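Local coordinates for protein cyanuric acid amidohydrolase (Azorhizobium caulinodans, PDB 4NQ3) that hydrolyses cyanuric acid, opening its s-triazine ring to give carboxybiuret, which spontaneously loses carbon dioxide to form biuret, in the breakdown of herbicides such as atrazine, at residues Gln154-Lys166 with Thr177-Ser191. Sequence-based numbering, arbitrary orientation.
Sequences QVKCPLLTAMRVK and TSDTLKSMGLSRGAS. With BR8 (barbituric acid), chain J; BR8 (barbituric acid), chain C; SO4 (sulfate ion), chain H.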
loop_
_atom_site.group_PDB
_atom_site.type_symbol
_atom_site.label_atom_id
_atom_site.label_comp_id
_atom_site.label_asym_id
_atom_site.label_seq_id
_atom_site.Cartn_x
_atom_site.Cartn_y
_atom_site.Cartn_z
ATOM N N GLN A 154 -19.101 -20.770 -9.415
ATOM C CA GLN A 154 -18.428 -19.476 -9.473
ATOM C C GLN A 154 -19.454 -18.379 -9.698
ATOM O O GLN A 154 -20.296 -18.513 -10.547
ATOM C CB GLN A 154 -17.380 -19.488 -10.584
ATOM C CG GLN A 154 -16.584 -18.231 -10.728
ATOM C CD GLN A 154 -15.842 -17.885 -9.472
ATOM O OE1 GLN A 154 -15.056 -18.679 -8.951
ATOM N NE2 GLN A 154 -16.105 -16.695 -8.954
ATOM N N VAL A 155 -19.396 -17.308 -8.928
ATOM C CA VAL A 155 -20.283 -16.178 -9.138
ATOM C C VAL A 155 -19.472 -14.887 -9.167
ATOM O O VAL A 155 -18.615 -14.664 -8.313
ATOM C CB VAL A 155 -21.372 -16.088 -8.054
ATOM C CG1 VAL A 155 -22.076 -14.733 -8.083
ATOM C CG2 VAL A 155 -22.358 -17.181 -8.253
ATOM N N LYS A 156 -19.735 -14.052 -10.167
ATOM C CA LYS A 156 -19.162 -12.724 -10.220
ATOM C C LYS A 156 -20.241 -11.760 -9.771
ATOM O O LYS A 156 -21.324 -11.745 -10.350
ATOM C CB LYS A 156 -18.698 -12.388 -11.626
ATOM C CG LYS A 156 -17.934 -11.088 -11.707
ATOM C CD LYS A 156 -16.577 -11.272 -11.152
ATOM C CE LYS A 156 -16.016 -9.991 -10.588
ATOM N NZ LYS A 156 -14.725 -10.232 -9.865
ATOM N N CYS A 157 -19.983 -10.989 -8.719
ATOM C CA CYS A 157 -21.030 -10.111 -8.190
ATOM C C CYS A 157 -20.553 -8.673 -8.082
ATOM O O CYS A 157 -19.356 -8.415 -8.063
ATOM C CB CYS A 157 -21.485 -10.588 -6.815
ATOM S SG CYS A 157 -20.077 -10.750 -5.672
ATOM N N PRO A 158 -21.493 -7.733 -7.947
ATOM C CA PRO A 158 -21.161 -6.309 -7.956
ATOM C C PRO A 158 -20.653 -5.836 -6.613
ATOM O O PRO A 158 -20.423 -6.682 -5.747
ATOM C CB PRO A 158 -22.497 -5.646 -8.316
ATOM C CG PRO A 158 -23.510 -6.572 -7.818
ATOM C CD PRO A 158 -22.948 -7.952 -8.009
ATOM N N LEU A 159 -20.426 -4.527 -6.471
ATOM C CA LEU A 159 -20.037 -3.931 -5.194
ATOM C C LEU A 159 -20.531 -2.498 -5.161
ATOM O O LEU A 159 -21.097 -2.018 -6.138
ATOM C CB LEU A 159 -18.520 -3.987 -4.998
ATOM C CG LEU A 159 -17.644 -3.320 -6.076
ATOM C CD1 LEU A 159 -17.677 -1.800 -5.971
ATOM C CD2 LEU A 159 -16.231 -3.821 -6.005
ATOM N N LEU A 160 -20.286 -1.806 -4.058
ATOM C CA LEU A 160 -20.682 -0.405 -3.940
ATOM C C LEU A 160 -19.482 0.553 -3.887
ATOM O O LEU A 160 -18.466 0.291 -3.231
ATOM C CB LEU A 160 -21.542 -0.198 -2.693
ATOM C CG LEU A 160 -22.838 -1.001 -2.634
ATOM C CD1 LEU A 160 -23.599 -0.668 -1.373
ATOM C CD2 LEU A 160 -23.690 -0.696 -3.853
ATOM N N THR A 161 -19.604 1.661 -4.604
ATOM C CA THR A 161 -18.665 2.759 -4.470
ATOM C C THR A 161 -19.370 3.912 -3.773
ATOM O O THR A 161 -20.597 3.906 -3.643
ATOM C CB THR A 161 -18.150 3.242 -5.815
ATOM O OG1 THR A 161 -19.257 3.781 -6.550
ATOM C CG2 THR A 161 -17.495 2.091 -6.594
ATOM N N ALA A 162 -18.605 4.910 -3.342
ATOM C CA ALA A 162 -19.196 6.080 -2.708
ATOM C C ALA A 162 -20.307 6.655 -3.596
ATOM O O ALA A 162 -21.415 6.929 -3.112
ATOM C CB ALA A 162 -18.123 7.129 -2.421
HETATM N N MSE A 163 -20.016 6.798 -4.893
HETATM C CA MSE A 163 -20.960 7.395 -5.836
HETATM C C MSE A 163 -22.282 6.608 -5.856
HETATM O O MSE A 163 -23.369 7.187 -5.840
HETATM C CB MSE A 163 -20.351 7.464 -7.237
HETATM C CG MSE A 163 -21.106 8.347 -8.233
HETATM SE SE MSE A 163 -19.950 8.816 -9.729
HETATM C CE MSE A 163 -20.775 10.463 -10.391
ATOM N N ARG A 164 -22.178 5.286 -5.851
ATOM C CA ARG A 164 -23.345 4.427 -5.942
ATOM C C ARG A 164 -24.215 4.504 -4.674
ATOM O O ARG A 164 -25.447 4.449 -4.738
ATOM C CB ARG A 164 -22.887 2.994 -6.199
ATOM C CG ARG A 164 -22.331 2.793 -7.567
ATOM C CD ARG A 164 -21.948 1.362 -7.815
ATOM N NE ARG A 164 -21.052 1.289 -8.964
ATOM C CZ ARG A 164 -20.512 0.174 -9.449
ATOM N NH1 ARG A 164 -20.752 -1.013 -8.903
ATOM N NH2 ARG A 164 -19.700 0.257 -10.480
ATOM N N VAL A 165 -23.568 4.610 -3.524
ATOM C CA VAL A 165 -24.289 4.751 -2.269
ATOM C C VAL A 165 -25.075 6.063 -2.253
ATOM O O VAL A 165 -26.229 6.106 -1.821
ATOM C CB VAL A 165 -23.346 4.710 -1.069
ATOM C CG1 VAL A 165 -24.032 5.291 0.157
ATOM C CG2 VAL A 165 -22.851 3.281 -0.829
ATOM N N LYS A 166 -24.434 7.141 -2.697
ATOM C CA LYS A 166 -25.106 8.427 -2.711
ATOM C C LYS A 166 -26.207 8.442 -3.774
ATOM O O LYS A 166 -27.217 9.126 -3.598
ATOM C CB LYS A 166 -24.099 9.570 -2.924
ATOM C CG LYS A 166 -23.185 9.839 -1.725
ATOM C CD LYS A 166 -23.996 10.215 -0.473
ATOM C CE LYS A 166 -23.189 10.044 0.837
ATOM N NZ LYS A 166 -23.887 10.537 2.086
ATOM N N THR A 177 -24.524 -1.015 3.471
ATOM C CA THR A 177 -23.286 -0.474 3.998
ATOM C C THR A 177 -22.908 0.777 3.250
ATOM O O THR A 177 -23.451 1.051 2.177
ATOM C CB THR A 177 -22.119 -1.475 3.887
ATOM O OG1 THR A 177 -21.017 -1.002 4.671
ATOM C CG2 THR A 177 -21.649 -1.577 2.445
ATOM N N SER A 178 -21.971 1.532 3.809
ATOM C CA SER A 178 -21.373 2.634 3.073
ATOM C C SER A 178 -19.868 2.405 2.928
ATOM O O SER A 178 -19.210 3.126 2.185
ATOM C CB SER A 178 -21.643 3.967 3.769
ATOM O OG SER A 178 -23.018 4.112 4.092
ATOM N N ASP A 179 -19.336 1.388 3.615
ATOM C CA ASP A 179 -17.935 0.994 3.461
ATOM C C ASP A 179 -17.833 0.178 2.164
ATOM O O ASP A 179 -18.458 -0.888 2.022
ATOM C CB ASP A 179 -17.435 0.196 4.696
ATOM C CG ASP A 179 -15.914 -0.166 4.638
ATOM O OD1 ASP A 179 -15.372 -0.367 3.530
ATOM O OD2 ASP A 179 -15.257 -0.276 5.709
ATOM N N THR A 180 -17.056 0.684 1.210
ATOM C CA THR A 180 -17.039 0.066 -0.105
ATOM C C THR A 180 -16.337 -1.294 -0.026
ATOM O O THR A 180 -16.768 -2.244 -0.654
ATOM C CB THR A 180 -16.377 0.989 -1.178
ATOM O OG1 THR A 180 -15.018 1.271 -0.834
ATOM C CG2 THR A 180 -17.141 2.306 -1.310
ATOM N N LEU A 181 -15.294 -1.418 0.775
ATOM C CA LEU A 181 -14.612 -2.703 0.862
ATOM C C LEU A 181 -15.529 -3.697 1.574
ATOM O O LEU A 181 -15.530 -4.883 1.255
ATOM C CB LEU A 181 -13.259 -2.571 1.584
ATOM C CG LEU A 181 -12.462 -3.826 1.966
ATOM C CD1 LEU A 181 -12.181 -4.640 0.769
ATOM C CD2 LEU A 181 -11.149 -3.496 2.620
ATOM N N LYS A 182 -16.324 -3.213 2.529
ATOM C CA LYS A 182 -17.281 -4.076 3.212
ATOM C C LYS A 182 -18.357 -4.559 2.225
ATOM O O LYS A 182 -18.799 -5.711 2.273
ATOM C CB LYS A 182 -17.881 -3.341 4.405
ATOM C CG LYS A 182 -19.023 -4.046 5.115
ATOM C CD LYS A 182 -18.573 -5.253 5.931
ATOM C CE LYS A 182 -19.673 -5.704 6.915
ATOM N NZ LYS A 182 -19.351 -6.982 7.651
ATOM N N SER A 183 -18.755 -3.687 1.302
ATOM C CA SER A 183 -19.790 -4.063 0.349
ATOM C C SER A 183 -19.367 -5.286 -0.479
ATOM O O SER A 183 -20.224 -6.079 -0.904
ATOM C CB SER A 183 -20.146 -2.899 -0.578
ATOM O OG SER A 183 -19.145 -2.685 -1.547
HETATM N N MSE A 184 -18.061 -5.455 -0.694
HETATM C CA MSE A 184 -17.571 -6.613 -1.451
HETATM C C MSE A 184 -17.814 -7.886 -0.652
HETATM O O MSE A 184 -18.176 -8.934 -1.214
HETATM C CB MSE A 184 -16.086 -6.484 -1.782
HETATM C CG MSE A 184 -15.761 -5.333 -2.679
HETATM SE SE MSE A 184 -13.948 -5.522 -3.349
HETATM C CE MSE A 184 -12.981 -4.476 -2.052
ATOM N N GLY A 185 -17.604 -7.801 0.660
ATOM C CA GLY A 185 -17.846 -8.957 1.494
ATOM C C GLY A 185 -19.334 -9.301 1.525
ATOM O O GLY A 185 -19.700 -10.477 1.392
ATOM N N LEU A 186 -20.191 -8.283 1.677
ATOM C CA LEU A 186 -21.635 -8.498 1.741
ATOM C C LEU A 186 -22.104 -9.108 0.423
ATOM O O LEU A 186 -22.912 -10.047 0.388
ATOM C CB LEU A 186 -22.386 -7.181 2.028
ATOM C CG LEU A 186 -22.188 -6.698 3.472
ATOM C CD1 LEU A 186 -22.746 -5.344 3.754
ATOM C CD2 LEU A 186 -22.783 -7.701 4.357
ATOM N N SER A 187 -21.598 -8.566 -0.677
ATOM C CA SER A 187 -22.031 -9.060 -1.964
ATOM C C SER A 187 -21.582 -10.515 -2.169
ATOM O O SER A 187 -22.366 -11.341 -2.664
ATOM C CB SER A 187 -21.529 -8.169 -3.091
ATOM O OG SER A 187 -21.988 -8.709 -4.319
ATOM N N ARG A 188 -20.337 -10.832 -1.801
ATOM C CA ARG A 188 -19.874 -12.211 -1.903
ATOM C C ARG A 188 -20.730 -13.098 -1.003
ATOM O O ARG A 188 -21.153 -14.187 -1.404
ATOM C CB ARG A 188 -18.390 -12.353 -1.512
ATOM C CG ARG A 188 -17.357 -11.815 -2.497
ATOM C CD ARG A 188 -15.928 -12.133 -2.043
ATOM N NE ARG A 188 -15.663 -11.507 -0.757
ATOM C CZ ARG A 188 -14.906 -10.423 -0.589
ATOM N NH1 ARG A 188 -14.314 -9.858 -1.634
ATOM N NH2 ARG A 188 -14.726 -9.907 0.622
ATOM N N GLY A 189 -21.001 -12.610 0.204
ATOM C CA GLY A 189 -21.740 -13.363 1.196
ATOM C C GLY A 189 -23.160 -13.665 0.771
ATOM O O GLY A 189 -23.603 -14.814 0.877
ATOM N N ALA A 190 -23.883 -12.641 0.314
ATOM C CA ALA A 190 -25.253 -12.838 -0.154
ATOM C C ALA A 190 -25.290 -13.802 -1.332
ATOM O O ALA A 190 -26.114 -14.698 -1.382
ATOM C CB ALA A 190 -25.888 -11.537 -0.522
ATOM N N SER A 191 -24.382 -13.626 -2.276
ATOM C CA SER A 191 -24.279 -14.553 -3.391
ATOM C C SER A 191 -24.009 -15.980 -2.930
ATOM O O SER A 191 -24.591 -16.928 -3.448
ATOM C CB SER A 191 -23.171 -14.110 -4.338
ATOM O OG SER A 191 -23.511 -12.860 -4.902
HETATM N N1 BR8 J . -20.102 -0.890 8.390
HETATM C C2 BR8 J . -19.837 0.457 8.445
HETATM O O2 BR8 J . -18.754 0.829 8.871
HETATM N N3 BR8 J . -20.772 1.379 8.026
HETATM C C4 BR8 J . -22.024 0.977 7.519
HETATM O O4 BR8 J . -22.780 1.844 7.175
HETATM C C5 BR8 J . -22.493 -0.487 7.403
HETATM C C6 BR8 J . -21.334 -1.387 7.897
HETATM O O8 BR8 J . -21.484 -2.595 7.882
HETATM N N1 BR8 C . -12.679 -9.700 -6.224
HETATM C C2 BR8 C . -11.508 -9.837 -6.886
HETATM O O2 BR8 C . -11.290 -9.095 -7.824
HETATM N N3 BR8 C . -10.596 -10.776 -6.495
HETATM C C4 BR8 C . -10.833 -11.635 -5.392
HETATM O O4 BR8 C . -9.986 -12.461 -5.067
HETATM C C5 BR8 C . -12.134 -11.611 -4.587
HETATM C C6 BR8 C . -13.023 -10.508 -5.144
HETATM O O8 BR8 C . -14.097 -10.301 -4.626
HETATM S S SO4 H . -18.813 4.310 -10.237
HETATM O O1 SO4 H . -18.458 4.145 -11.652
HETATM O O2 SO4 H . -17.984 5.320 -9.556
HETATM O O3 SO4 H . -18.602 2.999 -9.637
HETATM O O4 SO4 H . -20.228 4.684 -10.093
#
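S183 and S187, one turn apart on helix 180-191, grip the chain that leaves strand 154-157. The L160 N-H runs nearly straight (164°) to S183 OG, 2.9 Å from L160 N, and the same hydroxyl donates back to the T180 carbonyl within its own helix. S187 OG, held anti to its backbone N (chi1 180°), extends to the P158 carbonyl, 2.9 Å from P158 O. This donor stands above the carbonyl plane; Q127 and S227 are further polar partners of the hydroxyl and the carbonyl, respectively. Around these bonds the packing is close: C157 SG lies beside S187 OG, and L159 runs alongside selenomethionine M184, L159 CD2 being 3.7 Å from M184 CG. Farther along, S191 OG turns back onto the S187 carbonyl and V155 CG1 rests on S191 CB.

Strand and helix axes pass 8.8 Å apart at 140°; the helix runs obliquely antiparallel to the strand, in the beta-alpha-beta crossover between parallel neighbours 150-157 and 223-227 of RU B, one of three like units arranged with threefold symmetry. V155 and C157 point toward the helix, whereas the side chain of catalytic K156 starts off away from it, its NZ hydrogen-bonded to OG of the nucleophile S226. From the helix, R188 delivers NH1 to O8 of the chain C barbituric acid, 3.0 Å away at the guanidinium edge, while NE pairs with E337.

Toward the helix start, van der Waals contact replaces polar bonds between the segments, and the edge opens to solvent at S178, where T177, S178 and K182 line the chain J barbituric acid site. V165 CG2 merely touches T177 O at 3.8 Å. T180 turns CB and its CG2 methyl to L160 O, while its OG1 is hydrogen-bonded to the L302 carbonyl of a second subunit.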